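Local coordinates for DUF2235 domain-containing protein (PDB 4O5P) that acts as a type VI secretion phospholipase effector, probably hydrolysing membrane phospholipids through a catalytic domain of the alpha/beta-hydrolase type, at residues Tyr684-Phe689 with Ser693-Ser698; Asp304-Pro309 with Pro345-Arg350; Val472-Thr477 with Tyr623-Arg628. One frame throughout, in Å; residues are numbered along the deposited sequence.

In the fold
Contacts 1 and 2 share a small mixed sheet in which strand 687-689 runs parallel to strand 346-353; H688 N to L346 O at 2.8 Å and H688 O to S348 N at 2.9 Å are probable hydrogen bonds joining catalytic and C-terminal regions. Their centres lie 13 Å apart. Contact 3 adjoins contact 1, 15 Å between centres: the Y684 ring wedges between its helices, with CE1 3.3 Å from I626 CG1, and V687 CG2 comes 3.6 Å from I473 CD1. Contacts 2 and 3 do not touch, their nearest atoms being about 5 Å apart. R685 of contact 1 donates through NE to F344 O and salt-bridges D281, probably the acid of an S237-H379-D281 triad.

Contact 1 (Tyr684-Phe689 with Ser693-Ser698); sequences YRLVHF and SNKRLS
A short antiparallel hairpin, strands 687-689 and 692-693, at the edge of a three-stranded mixed sheet brings H688 and S693 together as a non-hydrogen-bonded pair, with their CA atoms 4.3 Å apart. Beyond this pair, N694 N donates to V687 O at 3.0 Å, and S693 CA approaches the same oxygen in a CA-H...O contact. The side-chain amide of N694 then takes over from the backbone. Its ND2 donates to R685 O at 3.0 Å in a nearly straight bond (171°) that lies in the amide plane, while its OD1 accepts from V687 N at 2.9 Å with the donor well above the carbonyl plane. With CG placed between the backbone N and the carbonyl carbon (chi1 63°), the amide reaches the backbone of 685-687 and pairs with groups two residues apart, as a neighbouring strand would. The chain leading into strand 687-689 is thereby held to the loop before strand 697-702, which belongs to a different, antiparallel sheet. K695 extends the grip: bent at its third torsion, it brings NZ to 2.7 Å from Y684 O, and the ammonium also forms a salt bridge with E622. L686 packs against the same segment, CD1 touching K695 CG at 3.7 Å and meeting L697 CD1 at 4.0 Å, tip to tip. The edge of the F689 ring faces N694 N, and the guanidinium of R350 lies against this ring in a cation-pi contact.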
# COMPACT_ATOMS: atom_id res chain seq x y z
N TYR A 684 16.06 -2.21 -10.61
CA TYR A 684 14.95 -1.28 -10.77
C TYR A 684 13.76 -1.81 -9.99
O TYR A 684 13.63 -3.03 -9.78
CB TYR A 684 14.59 -1.07 -12.24
CG TYR A 684 15.69 -0.39 -13.01
CD1 TYR A 684 16.13 0.88 -12.66
CD2 TYR A 684 16.28 -1.01 -14.09
CE1 TYR A 684 17.15 1.50 -13.37
CE2 TYR A 684 17.28 -0.41 -14.79
CZ TYR A 684 17.71 0.83 -14.44
OH TYR A 684 18.71 1.39 -15.18
N ARG A 685 12.93 -0.89 -9.51
CA ARG A 685 11.74 -1.27 -8.76
C ARG A 685 10.79 -2.02 -9.68
O ARG A 685 10.69 -1.69 -10.87
CB ARG A 685 11.07 -0.00 -8.23
CG ARG A 685 9.77 -0.23 -7.47
CD ARG A 685 9.12 1.09 -7.09
NE ARG A 685 8.10 0.88 -6.07
CZ ARG A 685 7.23 1.81 -5.67
NH1 ARG A 685 7.25 3.03 -6.20
NH2 ARG A 685 6.35 1.49 -4.74
N LEU A 686 10.12 -3.04 -9.17
CA LEU A 686 9.15 -3.74 -10.01
C LEU A 686 7.88 -2.90 -10.10
O LEU A 686 7.42 -2.36 -9.08
CB LEU A 686 8.83 -5.14 -9.45
CG LEU A 686 7.62 -5.87 -10.04
CD1 LEU A 686 7.81 -6.15 -11.55
CD2 LEU A 686 7.42 -7.17 -9.29
N VAL A 687 7.34 -2.79 -11.32
CA VAL A 687 6.13 -2.02 -11.57
C VAL A 687 5.16 -2.85 -12.39
O VAL A 687 5.53 -3.42 -13.42
CB VAL A 687 6.42 -0.71 -12.35
CG1 VAL A 687 5.13 0.11 -12.51
CG2 VAL A 687 7.46 0.12 -11.65
N HIS A 688 3.92 -2.94 -11.91
CA HIS A 688 2.85 -3.58 -12.67
C HIS A 688 2.00 -2.54 -13.38
O HIS A 688 1.69 -1.50 -12.80
CB HIS A 688 1.94 -4.40 -11.74
CG HIS A 688 2.63 -5.56 -11.10
ND1 HIS A 688 3.40 -5.44 -9.96
CD2 HIS A 688 2.68 -6.87 -11.44
CE1 HIS A 688 3.89 -6.62 -9.63
NE2 HIS A 688 3.47 -7.50 -10.51
N PHE A 689 1.62 -2.82 -14.62
CA PHE A 689 0.64 -1.99 -15.30
C PHE A 689 -0.49 -2.95 -15.66
O PHE A 689 -0.49 -3.53 -16.76
CB PHE A 689 1.20 -1.33 -16.56
CG PHE A 689 2.56 -0.71 -16.40
CD1 PHE A 689 3.72 -1.46 -16.57
CD2 PHE A 689 2.69 0.65 -16.13
CE1 PHE A 689 4.97 -0.88 -16.43
CE2 PHE A 689 3.94 1.24 -15.99
CZ PHE A 689 5.08 0.47 -16.13
N SER A 693 4.15 -6.01 -16.70
CA SER A 693 5.15 -5.55 -15.75
C SER A 693 6.34 -4.95 -16.50
O SER A 693 6.52 -5.21 -17.70
CB SER A 693 5.59 -6.70 -14.83
OG SER A 693 5.96 -7.84 -15.59
N ASN A 694 7.16 -4.17 -15.81
CA ASN A 694 8.34 -3.57 -16.45
C ASN A 694 9.53 -4.50 -16.58
O ASN A 694 10.46 -4.22 -17.33
CB ASN A 694 8.77 -2.26 -15.75
CG ASN A 694 9.22 -2.49 -14.30
OD1 ASN A 694 8.86 -3.48 -13.66
ND2 ASN A 694 10.01 -1.54 -13.78
N LYS A 695 9.52 -5.60 -15.84
CA LYS A 695 10.58 -6.58 -15.96
C LYS A 695 9.98 -7.97 -16.09
O LYS A 695 8.80 -8.19 -15.76
CB LYS A 695 11.53 -6.51 -14.77
CG LYS A 695 10.88 -6.89 -13.45
CD LYS A 695 11.88 -6.81 -12.30
CE LYS A 695 12.34 -5.38 -12.04
NZ LYS A 695 13.45 -5.36 -11.05
N ARG A 696 10.78 -8.90 -16.59
CA ARG A 696 10.35 -10.26 -16.78
C ARG A 696 10.25 -10.96 -15.44
O ARG A 696 11.10 -10.78 -14.56
CB ARG A 696 11.32 -11.01 -17.71
CG ARG A 696 11.42 -10.40 -19.12
CD ARG A 696 12.02 -11.38 -20.10
NE ARG A 696 13.46 -11.52 -19.90
CZ ARG A 696 14.20 -12.52 -20.36
NH1 ARG A 696 13.65 -13.51 -21.05
NH2 ARG A 696 15.50 -12.53 -20.11
N LEU A 697 9.19 -11.76 -15.29
CA LEU A 697 8.96 -12.48 -14.05
C LEU A 697 8.58 -13.91 -14.35
O LEU A 697 8.02 -14.21 -15.42
CB LEU A 697 7.83 -11.83 -13.25
CG LEU A 697 7.98 -10.39 -12.79
CD1 LEU A 697 6.68 -9.96 -12.13
CD2 LEU A 697 9.13 -10.28 -11.81
N SER A 698 8.90 -14.80 -13.41
CA SER A 698 8.53 -16.20 -13.49
C SER A 698 7.69 -16.49 -12.27
O SER A 698 8.09 -16.14 -11.16
CB SER A 698 9.78 -17.07 -13.48
OG SER A 698 9.46 -18.44 -13.30

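Contact 2 (Asp304-Pro309 with Pro345-Arg350); sequences DTMRLP and PLDSIR
A carboxylate oxygen laid against hydrocarbon is the odd feature here: D347 OD2 sits 3.5 Å from M306 CB and 3.5 Å from M306 CG, and no direct hydrogen bond crosses between 304-309 and 345-350. The two side chains cross at about a right angle. M306, modelled as selenomethionine, has CG anti to its carbonyl carbon (chi1 -66°) and bends again at the next torsion, which turns the selenium away from the strand and presents the two methylenes to the carboxylate. D347 itself has an unusual first torsion of -100°, away from the staggered positions.

Apolar packing makes the second half of the interface. L308 lies obliquely across I349, its CD1 at 3.9 Å from I349 CB and its CD2 at 4.0 Å from I349 CG2, so that both methyls of the fork bear on the branched side of the isoleucine. Beside this pair one water joins the backbones: it accepts from L308 N at 2.9 Å and donates to I349 O at 2.7 Å. I349 is placed by an ST turn, in which S348 OG accepts from R350 N at 3.1 Å; the same hydroxyl is also hydrogen-bonded to E372.

The loop 304-309 and residues 347-348 are both tied to helix 238-254, where N248 binds the carbonyls of T305 and R307 and R244 binds those of D347 and S348. Strand 331-336 lies beside the apolar pair, with C331 against L308 and H333 against I349, while strand 687-689 flanks D347 and S348.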
# COMPACT_ATOMS: atom_id res chain seq x y z
N ASP A 304 -6.15 -8.79 -10.78
CA ASP A 304 -7.19 -8.26 -11.67
C ASP A 304 -8.12 -7.22 -11.05
O ASP A 304 -9.16 -6.88 -11.62
CB ASP A 304 -8.00 -9.39 -12.30
CG ASP A 304 -7.13 -10.33 -13.13
OD1 ASP A 304 -5.97 -9.96 -13.45
OD2 ASP A 304 -7.61 -11.43 -13.47
N THR A 305 -7.74 -6.67 -9.90
CA THR A 305 -8.53 -5.62 -9.26
C THR A 305 -7.76 -4.30 -9.08
O THR A 305 -8.27 -3.34 -8.51
CB THR A 305 -9.14 -6.10 -7.92
OG1 THR A 305 -8.10 -6.56 -7.05
CG2 THR A 305 -10.12 -7.26 -8.17
N MSE A 306 -6.54 -4.23 -9.58
CA MSE A 306 -5.80 -2.98 -9.52
C MSE A 306 -6.19 -2.08 -10.68
O MSE A 306 -6.09 -0.85 -10.59
CB MSE A 306 -4.29 -3.25 -9.54
CG MSE A 306 -3.79 -3.98 -8.29
SE MSE A 306 -4.19 -2.92 -6.70
CE MSE A 306 -5.79 -3.87 -6.13
N ARG A 307 -6.58 -2.70 -11.78
CA ARG A 307 -7.03 -1.99 -12.97
C ARG A 307 -8.18 -1.06 -12.58
O ARG A 307 -9.17 -1.52 -12.00
CB ARG A 307 -7.52 -3.02 -13.98
CG ARG A 307 -7.78 -2.48 -15.34
CD ARG A 307 -8.63 -3.48 -16.15
NE ARG A 307 -9.15 -2.79 -17.32
CZ ARG A 307 -8.47 -2.64 -18.45
NH1 ARG A 307 -7.25 -3.18 -18.57
NH2 ARG A 307 -9.01 -1.97 -19.46
N LEU A 308 -8.06 0.23 -12.89
CA LEU A 308 -9.11 1.16 -12.47
C LEU A 308 -10.44 0.78 -13.17
O LEU A 308 -10.41 0.15 -14.23
CB LEU A 308 -8.72 2.60 -12.78
CG LEU A 308 -7.56 3.31 -12.06
CD1 LEU A 308 -7.47 4.73 -12.57
CD2 LEU A 308 -7.71 3.35 -10.56
N PRO A 309 -11.59 1.12 -12.55
CA PRO A 309 -12.87 0.76 -13.17
C PRO A 309 -13.03 1.32 -14.58
O PRO A 309 -12.70 2.49 -14.82
CB PRO A 309 -13.91 1.42 -12.24
CG PRO A 309 -13.27 1.39 -10.90
CD PRO A 309 -11.76 1.63 -11.18
N PRO A 345 6.68 -3.33 -4.59
CA PRO A 345 6.47 -3.05 -6.01
C PRO A 345 5.30 -2.09 -6.24
O PRO A 345 4.33 -2.06 -5.46
CB PRO A 345 6.16 -4.43 -6.61
CG PRO A 345 5.62 -5.24 -5.46
CD PRO A 345 6.37 -4.73 -4.25
N LEU A 346 5.41 -1.30 -7.30
CA LEU A 346 4.40 -0.32 -7.61
C LEU A 346 3.33 -0.93 -8.51
O LEU A 346 3.62 -1.75 -9.39
CB LEU A 346 5.05 0.88 -8.30
CG LEU A 346 4.14 2.03 -8.73
CD1 LEU A 346 3.46 2.69 -7.51
CD2 LEU A 346 4.94 3.06 -9.51
N ASP A 347 2.08 -0.57 -8.27
CA ASP A 347 1.06 -0.76 -9.29
C ASP A 347 0.72 0.58 -9.91
O ASP A 347 0.04 1.41 -9.30
CB ASP A 347 -0.20 -1.44 -8.74
CG ASP A 347 -0.24 -2.93 -9.06
OD1 ASP A 347 0.34 -3.71 -8.27
OD2 ASP A 347 -0.85 -3.32 -10.08
N SER A 348 1.16 0.78 -11.15
CA SER A 348 0.73 1.95 -11.91
C SER A 348 -0.77 1.85 -12.22
O SER A 348 -1.35 0.77 -12.18
CB SER A 348 1.53 2.02 -13.21
OG SER A 348 1.10 3.09 -14.04
N ILE A 349 -1.41 2.97 -12.51
CA ILE A 349 -2.81 2.93 -12.94
C ILE A 349 -2.90 2.90 -14.47
O ILE A 349 -4.00 3.03 -15.03
CB ILE A 349 -3.60 4.13 -12.44
CG1 ILE A 349 -2.95 5.44 -12.88
CG2 ILE A 349 -3.77 4.07 -10.92
CD1 ILE A 349 -3.87 6.63 -12.77
N ARG A 350 -1.75 2.74 -15.12
CA ARG A 350 -1.69 2.51 -16.58
C ARG A 350 -2.17 1.10 -16.92
O ARG A 350 -1.94 0.14 -16.17
CB ARG A 350 -0.25 2.68 -17.13
CG ARG A 350 -0.17 3.13 -18.62
CD ARG A 350 1.28 3.37 -19.06
NE ARG A 350 2.03 2.12 -19.23
CZ ARG A 350 3.35 2.04 -19.18
NH1 ARG A 350 4.06 3.13 -18.94
NH2 ARG A 350 3.96 0.88 -19.35
O HOH W 1 -5.65 1.13 -14.13

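Contact 3 (Val472-Thr477 with Tyr623-Arg628); sequences VIRRET and YSQIHR
Helices 469-487 and 616-637 approach each other here, closest at the CA atoms of T477 and I626, 7.1 Å apart. Both segments are regular helix: T477 N bonds to I473 O at 2.9 Å, and R628 N does likewise with S624 O. The side chains meet at two points. At the first, T477 CG2 touches I626 CD1 at 4.0 Å, a small apolar contact on the buried side. The threonine's rotation is fixed by its own helix, since OG1 donates to I473 O at 2.6 Å from the face of that carbonyl opposite to T477 N; the methyl, anti to the backbone N, is thereby pointed at the partner helix. This is helix-to-helix packing within the C-terminal region of the Tle1-like protein, with Y684 from the chain before strand 687-689 lying against I626. At the second point, nearer the surface, R474 and Q625 cross at about a right angle, and their flat ends stack. The guanidinium and amide planes are 26° apart, and Q625 CD rides 3.1 Å above the guanidinium plane, offset toward its rim. R474 NE to Q625 CD is 3.3 Å, while the aliphatic Q625 CG lies 3.6 Å from R474 NH2. R474 reaches this position with an extended chain (chi1 170°), and its NE forms a salt bridge with D629, one residue past the facing segment, which ties the guanidinium to the same helix that Q625 belongs to.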
# COMPACT_ATOMS: atom_id res chain seq x y z
N VAL A 472 11.36 7.35 -16.60
CA VAL A 472 11.49 8.23 -15.46
C VAL A 472 12.13 7.44 -14.32
O VAL A 472 12.98 7.96 -13.60
CB VAL A 472 10.12 8.86 -15.03
CG1 VAL A 472 10.21 9.47 -13.65
CG2 VAL A 472 9.70 9.95 -16.02
N ILE A 473 11.74 6.18 -14.17
CA ILE A 473 12.34 5.34 -13.15
C ILE A 473 13.82 5.05 -13.43
O ILE A 473 14.65 5.09 -12.52
CB ILE A 473 11.53 4.03 -12.95
CG1 ILE A 473 10.19 4.35 -12.31
CG2 ILE A 473 12.30 3.01 -12.08
CD1 ILE A 473 9.37 3.14 -12.02
N ARG A 474 14.15 4.76 -14.69
CA ARG A 474 15.54 4.53 -15.06
C ARG A 474 16.39 5.75 -14.66
O ARG A 474 17.41 5.62 -13.96
CB ARG A 474 15.67 4.27 -16.58
CG ARG A 474 17.13 4.27 -17.07
CD ARG A 474 17.32 4.12 -18.58
NE ARG A 474 18.76 4.02 -18.87
CZ ARG A 474 19.30 4.03 -20.09
NH1 ARG A 474 18.55 4.14 -21.19
NH2 ARG A 474 20.62 3.93 -20.21
N ARG A 475 15.94 6.93 -15.08
CA ARG A 475 16.73 8.14 -14.86
C ARG A 475 16.78 8.59 -13.39
O ARG A 475 17.84 8.98 -12.90
CB ARG A 475 16.25 9.27 -15.80
CG ARG A 475 17.17 10.50 -15.78
CD ARG A 475 16.78 11.55 -16.84
NE ARG A 475 17.74 12.66 -16.87
CZ ARG A 475 17.65 13.73 -16.08
NH1 ARG A 475 16.65 13.84 -15.22
NH2 ARG A 475 18.55 14.71 -16.16
N GLU A 476 15.66 8.49 -12.67
CA GLU A 476 15.63 8.86 -11.25
C GLU A 476 16.42 7.87 -10.39
O GLU A 476 17.03 8.26 -9.38
CB GLU A 476 14.18 9.01 -10.76
CG GLU A 476 13.52 10.25 -11.35
CD GLU A 476 14.26 11.51 -10.95
OE1 GLU A 476 14.74 11.57 -9.78
OE2 GLU A 476 14.34 12.45 -11.78
N THR A 477 16.44 6.61 -10.82
CA THR A 477 17.22 5.60 -10.10
C THR A 477 18.66 5.98 -10.27
O THR A 477 19.43 5.94 -9.31
CB THR A 477 17.01 4.19 -10.63
OG1 THR A 477 15.62 3.83 -10.49
CG2 THR A 477 17.84 3.18 -9.80
N TYR A 623 21.74 -4.11 -13.19
CA TYR A 623 22.88 -3.71 -12.38
C TYR A 623 23.80 -2.83 -13.22
O TYR A 623 24.22 -1.76 -12.77
CB TYR A 623 23.68 -4.92 -11.86
CG TYR A 623 24.98 -4.53 -11.18
CD1 TYR A 623 26.13 -4.24 -11.93
CD2 TYR A 623 25.08 -4.47 -9.79
CE1 TYR A 623 27.31 -3.88 -11.33
CE2 TYR A 623 26.28 -4.11 -9.18
CZ TYR A 623 27.39 -3.82 -9.96
OH TYR A 623 28.60 -3.45 -9.38
N SER A 624 24.11 -3.29 -14.42
CA SER A 624 25.05 -2.54 -15.25
C SER A 624 24.53 -1.19 -15.72
O SER A 624 25.27 -0.20 -15.73
CB SER A 624 25.54 -3.40 -16.43
OG SER A 624 26.31 -4.50 -15.95
N GLN A 625 23.28 -1.12 -16.13
CA GLN A 625 22.72 0.17 -16.55
C GLN A 625 22.70 1.15 -15.37
O GLN A 625 23.04 2.33 -15.53
CB GLN A 625 21.31 -0.03 -17.12
CG GLN A 625 20.73 1.19 -17.85
CD GLN A 625 19.46 0.84 -18.59
OE1 GLN A 625 19.50 0.36 -19.73
NE2 GLN A 625 18.32 1.06 -17.94
N ILE A 626 22.32 0.67 -14.19
CA ILE A 626 22.28 1.54 -13.02
C ILE A 626 23.69 2.03 -12.67
O ILE A 626 23.90 3.20 -12.40
CB ILE A 626 21.63 0.83 -11.82
CG1 ILE A 626 20.12 0.69 -12.06
CG2 ILE A 626 21.83 1.63 -10.52
CD1 ILE A 626 19.42 -0.26 -11.08
N HIS A 627 24.65 1.12 -12.70
CA HIS A 627 26.03 1.47 -12.40
C HIS A 627 26.55 2.53 -13.38
O HIS A 627 27.08 3.56 -12.96
CB HIS A 627 26.90 0.22 -12.45
CG HIS A 627 28.16 0.33 -11.66
ND1 HIS A 627 29.26 1.02 -12.11
CD2 HIS A 627 28.51 -0.20 -10.46
CE1 HIS A 627 30.23 0.92 -11.22
NE2 HIS A 627 29.80 0.19 -10.21
N ARG A 628 26.35 2.30 -14.67
CA ARG A 628 26.78 3.26 -15.71
C ARG A 628 26.08 4.63 -15.69
O ARG A 628 26.77 5.67 -15.66
CB ARG A 628 26.65 2.63 -17.10
CG ARG A 628 27.44 1.34 -17.24
CD ARG A 628 27.51 0.90 -18.70
NE ARG A 628 27.28 -0.53 -18.86
CZ ARG A 628 28.17 -1.47 -18.54
NH1 ARG A 628 29.34 -1.14 -18.02
NH2 ARG A 628 27.88 -2.76 -18.73